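Local coordinates for inorganic pyrophosphatase (Thermus thermophilus, PDB 2PRD), which catalyses the magnesium-dependent hydrolysis of inorganic pyrophosphate to two phosphate ions and assembles as a homohexamer, at residues V87-L92 with A103-V108; Q119-V124 with T153-R158. One frame throughout, in Å; residues are numbered along the deposited sequence.

Contact 1 is buried, close to the middle of the chain, whereas contact 2 lies at the surface, about 8 Å away between centres. Both reach the same sheet, because strand 84-97 pairs with strand 101-109 in contact 1 and with strand 150-156, which carries part of contact 2. They meet directly, Leu-92 N lying 2.9 Å from Arg-156 O, a probable hydrogen bond between the neighbouring strands. Their chemistry follows their place: contact 1 relies on backbone hydrogen bonds, valines and glycines, while contact 2 joins a loop to a strand end and a helix start through a carboxylate, an arginine and a small apolar patch.

Contact 1: residues V87-L92 with A103-V108; sequences VRVVGL and AKVIGV
The guanidinium of Arg-88 has Val-108 CG2 over one face, offset toward the rim, with NH2 3.5 Å from that methyl. The arginine chain bends at chi3 (93°), which folds its flat end back over the valine, and NH2 hydrogen-bonds Ile-118 O. An arginine suits this partly exposed place: its flat group packs on a methyl while its N-H groups find polar partners. Their backbones form an antiparallel hydrogen-bonded pair, with Arg-88 N giving to Val-108 O at 2.9 Å and Val-108 N giving back to Arg-88 O.

Farther along, Val-90 and Gly-91 both face Ile-106, a classic beta bulge. Val-90 N gives an almost straight bond (172°) to Ile-106 O, and Ile-106 N reaches Gly-91 O from above the carbonyl plane. Gly-91, fully extended at the bulge, suits backbone angles that a side chain would disfavour. Gly-107 is equally apt, since a CB there would run into Val-87 CG1, which already lies 3.7 Å from its CA. On the face bearing Val-89, Leu-92 and Val-105, Val-89 CG1 meets Val-105 CG1 at 3.8 Å, the two side chains running roughly perpendicular, and Leu-92 CD2 touches Val-105 CG2. Lys-104 NZ makes salt bridges with Asp-70 and Asp-102, predicted magnesium ligands.

This is the hairpin of strands 84-97 and 101-109. Helix 158-173 packs on Val-89, Leu-92 and Val-105; strand 70-74 runs parallel beyond 101-109, and Trp-155 of strand 150-156 touches Ile-106.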
loop_
_atom_site.group_PDB
_atom_site.type_symbol
_atom_site.label_atom_id
_atom_site.label_comp_id
_atom_site.label_asym_id
_atom_site.label_seq_id
_atom_site.Cartn_x
_atom_site.Cartn_y
_atom_site.Cartn_z
ATOM N N VAL A 87 6.530 12.463 21.584
ATOM C CA VAL A 87 5.281 13.125 21.214
ATOM C C VAL A 87 5.150 14.425 21.966
ATOM O O VAL A 87 5.317 14.449 23.175
ATOM C CB VAL A 87 4.152 12.141 21.605
ATOM C CG1 VAL A 87 2.799 12.840 21.539
ATOM C CG2 VAL A 87 4.112 10.998 20.582
ATOM N N ARG A 88 4.804 15.467 21.224
ATOM C CA ARG A 88 4.498 16.767 21.802
ATOM C C ARG A 88 3.013 16.861 22.118
ATOM O O ARG A 88 2.120 16.836 21.261
ATOM C CB ARG A 88 4.989 17.877 20.880
ATOM C CG ARG A 88 4.559 19.267 21.299
ATOM C CD ARG A 88 5.401 20.370 20.656
ATOM N NE ARG A 88 4.662 20.740 19.442
ATOM C CZ ARG A 88 5.279 20.280 18.336
ATOM N NH1 ARG A 88 6.407 19.642 18.564
ATOM N NH2 ARG A 88 4.752 20.520 17.183
ATOM N N VAL A 89 2.715 17.063 23.427
ATOM C CA VAL A 89 1.347 17.208 23.953
ATOM C C VAL A 89 0.689 18.535 23.638
ATOM O O VAL A 89 1.136 19.586 24.132
ATOM C CB VAL A 89 1.301 17.019 25.491
ATOM C CG1 VAL A 89 -0.134 16.963 25.989
ATOM C CG2 VAL A 89 2.027 15.724 25.839
ATOM N N VAL A 90 -0.429 18.484 22.932
ATOM C CA VAL A 90 -1.095 19.776 22.617
ATOM C C VAL A 90 -2.520 19.850 23.085
ATOM O O VAL A 90 -3.116 20.944 22.955
ATOM C CB VAL A 90 -0.962 20.007 21.088
ATOM C CG1 VAL A 90 0.498 19.863 20.666
ATOM C CG2 VAL A 90 -1.809 19.025 20.303
ATOM N N GLY A 91 -3.126 18.808 23.646
ATOM C CA GLY A 91 -4.517 18.818 24.055
ATOM C C GLY A 91 -5.081 17.564 24.674
ATOM O O GLY A 91 -4.371 16.587 24.851
ATOM N N LEU A 92 -6.368 17.539 25.053
ATOM C CA LEU A 92 -7.027 16.387 25.651
ATOM C C LEU A 92 -8.385 16.181 24.960
ATOM O O LEU A 92 -9.043 17.143 24.587
ATOM C CB LEU A 92 -7.465 16.592 27.123
ATOM C CG LEU A 92 -6.451 16.427 28.216
ATOM C CD1 LEU A 92 -7.070 16.577 29.618
ATOM C CD2 LEU A 92 -5.709 15.082 28.128
ATOM N N ALA A 103 -9.849 10.359 29.486
ATOM C CA ALA A 103 -9.259 11.524 28.838
ATOM C C ALA A 103 -8.121 10.950 27.992
ATOM O O ALA A 103 -7.385 10.175 28.619
ATOM C CB ALA A 103 -8.588 12.474 29.814
ATOM N N LYS A 104 -8.081 11.298 26.727
ATOM C CA LYS A 104 -6.945 10.795 25.885
ATOM C C LYS A 104 -6.086 11.987 25.562
ATOM O O LYS A 104 -6.657 13.071 25.406
ATOM C CB LYS A 104 -7.573 10.109 24.646
ATOM C CG LYS A 104 -8.268 8.846 25.190
ATOM C CD LYS A 104 -8.671 7.876 24.127
ATOM C CE LYS A 104 -9.281 6.604 24.636
ATOM N NZ LYS A 104 -8.663 6.029 25.857
ATOM N N VAL A 105 -4.776 11.811 25.487
ATOM C CA VAL A 105 -3.857 12.922 25.142
ATOM C C VAL A 105 -3.815 13.064 23.626
ATOM O O VAL A 105 -3.985 12.043 22.945
ATOM C CB VAL A 105 -2.489 12.634 25.752
ATOM C CG1 VAL A 105 -1.365 13.495 25.203
ATOM C CG2 VAL A 105 -2.542 12.773 27.287
ATOM N N ILE A 106 -3.736 14.247 23.076
ATOM C CA ILE A 106 -3.686 14.489 21.632
ATOM C C ILE A 106 -2.241 14.967 21.433
ATOM O O ILE A 106 -1.823 15.879 22.155
ATOM C CB ILE A 106 -4.722 15.481 21.131
ATOM C CG1 ILE A 106 -6.157 14.979 21.411
ATOM C CG2 ILE A 106 -4.660 15.798 19.641
ATOM C CD1 ILE A 106 -6.352 13.637 20.727
ATOM N N GLY A 107 -1.483 14.319 20.528
ATOM C CA GLY A 107 -0.108 14.832 20.376
ATOM C C GLY A 107 0.320 14.800 18.919
ATOM O O GLY A 107 -0.467 14.372 18.083
ATOM N N VAL A 108 1.524 15.311 18.683
ATOM C CA VAL A 108 2.033 15.334 17.317
ATOM C C VAL A 108 3.438 14.739 17.400
ATOM O O VAL A 108 4.002 14.943 18.448
ATOM C CB VAL A 108 2.172 16.751 16.743
ATOM C CG1 VAL A 108 0.818 17.286 16.295
ATOM C CG2 VAL A 108 2.720 17.718 17.768
#

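Contact 2: residues Q119-V124 with T153-R158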
loop_
_atom_site.group_PDB
_atom_site.type_symbol
_atom_site.label_atom_id
_atom_site.label_comp_id
_atom_site.label_asym_id
_atom_site.label_seq_id
_atom_site.Cartn_x
_atom_site.Cartn_y
_atom_site.Cartn_z
ATOM N N GLN A 119 0.847 23.494 18.069
ATOM C CA GLN A 119 1.364 23.731 19.406
ATOM C C GLN A 119 0.305 23.713 20.471
ATOM O O GLN A 119 0.627 23.464 21.659
ATOM C CB GLN A 119 2.275 24.968 19.310
ATOM C CG GLN A 119 3.526 24.847 18.437
ATOM C CD GLN A 119 4.815 24.319 19.018
ATOM O OE1 GLN A 119 5.148 24.427 20.226
ATOM N NE2 GLN A 119 5.719 23.694 18.194
ATOM N N ASP A 120 -0.952 23.853 20.073
ATOM C CA ASP A 120 -2.049 23.821 21.062
ATOM C C ASP A 120 -3.219 23.205 20.320
ATOM O O ASP A 120 -3.058 23.059 19.101
ATOM C CB ASP A 120 -2.315 25.184 21.636
ATOM C CG ASP A 120 -2.846 25.220 23.043
ATOM O OD1 ASP A 120 -3.506 24.278 23.535
ATOM O OD2 ASP A 120 -2.650 26.279 23.707
ATOM N N ILE A 121 -4.270 22.905 21.059
ATOM C CA ILE A 121 -5.440 22.227 20.482
ATOM C C ILE A 121 -6.092 23.056 19.403
ATOM O O ILE A 121 -6.609 22.555 18.395
ATOM C CB ILE A 121 -6.363 21.739 21.592
ATOM C CG1 ILE A 121 -7.334 20.650 21.134
ATOM C CG2 ILE A 121 -7.192 22.875 22.208
ATOM C CD1 ILE A 121 -6.611 19.380 20.707
ATOM N N GLY A 122 -6.031 24.368 19.563
ATOM C CA GLY A 122 -6.660 25.292 18.602
ATOM C C GLY A 122 -5.954 25.222 17.267
ATOM O O GLY A 122 -6.441 25.815 16.303
ATOM N N ASP A 123 -4.820 24.583 17.201
ATOM C CA ASP A 123 -4.005 24.413 16.023
ATOM C C ASP A 123 -4.427 23.118 15.292
ATOM O O ASP A 123 -4.009 22.971 14.146
ATOM C CB ASP A 123 -2.525 24.308 16.302
ATOM C CG ASP A 123 -1.833 25.514 16.874
ATOM O OD1 ASP A 123 -2.258 26.623 16.554
ATOM O OD2 ASP A 123 -0.837 25.339 17.621
ATOM N N VAL A 124 -5.158 22.229 15.889
ATOM C CA VAL A 124 -5.573 20.984 15.148
ATOM C C VAL A 124 -6.756 21.457 14.355
ATOM O O VAL A 124 -7.679 22.002 15.007
ATOM C CB VAL A 124 -5.886 19.909 16.181
ATOM C CG1 VAL A 124 -6.508 18.685 15.528
ATOM C CG2 VAL A 124 -4.534 19.440 16.790
ATOM N N THR A 153 -17.184 14.004 25.417
ATOM C CA THR A 153 -17.486 15.137 26.283
ATOM C C THR A 153 -16.963 16.460 25.821
ATOM O O THR A 153 -17.715 17.437 25.891
ATOM C CB THR A 153 -16.934 14.740 27.679
ATOM O OG1 THR A 153 -17.952 13.940 28.290
ATOM C CG2 THR A 153 -16.548 15.975 28.434
ATOM N N GLY A 154 -15.744 16.568 25.321
ATOM C CA GLY A 154 -15.238 17.868 24.876
ATOM C C GLY A 154 -13.724 17.808 24.736
ATOM O O GLY A 154 -13.162 16.751 24.941
ATOM N N TRP A 155 -13.135 18.933 24.399
ATOM C CA TRP A 155 -11.703 19.061 24.187
ATOM C C TRP A 155 -11.102 20.071 25.166
ATOM O O TRP A 155 -11.805 21.011 25.550
ATOM C CB TRP A 155 -11.472 19.536 22.774
ATOM C CG TRP A 155 -11.954 18.655 21.654
ATOM C CD1 TRP A 155 -13.207 18.579 21.123
ATOM C CD2 TRP A 155 -11.151 17.764 20.869
ATOM N NE1 TRP A 155 -13.235 17.687 20.082
ATOM C CE2 TRP A 155 -11.974 17.185 19.886
ATOM C CE3 TRP A 155 -9.796 17.420 20.881
ATOM C CZ2 TRP A 155 -11.544 16.253 18.960
ATOM C CZ3 TRP A 155 -9.351 16.507 19.925
ATOM C CH2 TRP A 155 -10.219 15.923 19.005
ATOM N N ARG A 156 -9.836 19.812 25.468
ATOM C CA ARG A 156 -9.088 20.670 26.388
ATOM C C ARG A 156 -7.765 21.036 25.756
ATOM O O ARG A 156 -7.233 20.275 24.953
ATOM C CB ARG A 156 -8.875 20.046 27.748
ATOM C CG ARG A 156 -10.103 19.721 28.573
ATOM C CD ARG A 156 -10.781 20.995 29.052
ATOM N NE ARG A 156 -12.015 20.667 29.749
ATOM C CZ ARG A 156 -13.231 20.613 29.244
ATOM N NH1 ARG A 156 -13.507 20.879 27.966
ATOM N NH2 ARG A 156 -14.230 20.288 30.062
ATOM N N ASP A 157 -7.212 22.157 26.184
ATOM C CA ASP A 157 -5.988 22.710 25.603
ATOM C C ASP A 157 -4.722 22.168 26.170
ATOM O O ASP A 157 -4.772 21.257 26.995
ATOM C CB ASP A 157 -6.100 24.239 25.730
ATOM C CG ASP A 157 -5.885 24.728 27.154
ATOM O OD1 ASP A 157 -5.882 23.886 28.070
ATOM O OD2 ASP A 157 -5.704 25.965 27.301
ATOM N N ARG A 158 -3.580 22.623 25.667
ATOM C CA ARG A 158 -2.308 22.123 26.122
ATOM C C ARG A 158 -2.117 22.328 27.610
ATOM O O ARG A 158 -1.363 21.516 28.209
ATOM C CB ARG A 158 -1.162 22.755 25.303
ATOM C CG ARG A 158 0.188 22.184 25.759
ATOM C CD ARG A 158 1.246 23.179 25.200
ATOM N NE ARG A 158 0.838 24.484 25.700
ATOM C CZ ARG A 158 1.018 25.670 25.163
ATOM N NH1 ARG A 158 1.644 25.814 24.001
ATOM N NH2 ARG A 158 0.556 26.764 25.779
#
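Ile-121 lays its CD1 methyl against the six-membered ring of Trp-155, 3.7 Å from CE3, the two side chains crossing at about a right angle. With CG1 anti to the backbone N (chi1 -161°), the longer branch extends to the indole while CG2 packs on Asp-157 CA at 3.6 Å. A branched aliphatic residue suits this place because its two arms fill separate spots, one on an aromatic ring and one on backbone.

Asp-120 supplies the polar half. Its OD1 takes a nearly straight hydrogen bond from Arg-158 N at 2.7 Å, on the syn side but well out of the carboxylate plane. A second comes from Ile-121 N on the anti side, also tilted from the plane. The two donors together help to hold the carboxylate in its rotation, and one acceptor ties the loop to the first turn of a helix. The other oxygen, OD2, sits over one face of the Arg-158 guanidinium, 3.8 Å from NH2: a long salt bridge of charges alone, with no N-H directed at it. An alanine in place of Asp-120 is likely to leave the Arg-158 amide without this acceptor, strip its guanidinium of a nearby opposite charge and let the loop shift from the helix start.

The loop is braced from within by Asp-123, whose OD2 accepts from Asp-120 N at 2.9 Å, across the 3-10 turn 121-123. Asp-157, an N-cap residue, uses OD1 to bond Ala-160 N and caps the N-terminal end of helix 158-173. The indole of Trp-155 also packs on Lys-129, Ile-132 and Gln-133 of helix 126-138, while strand 150-156 runs antiparallel to strand 84-97.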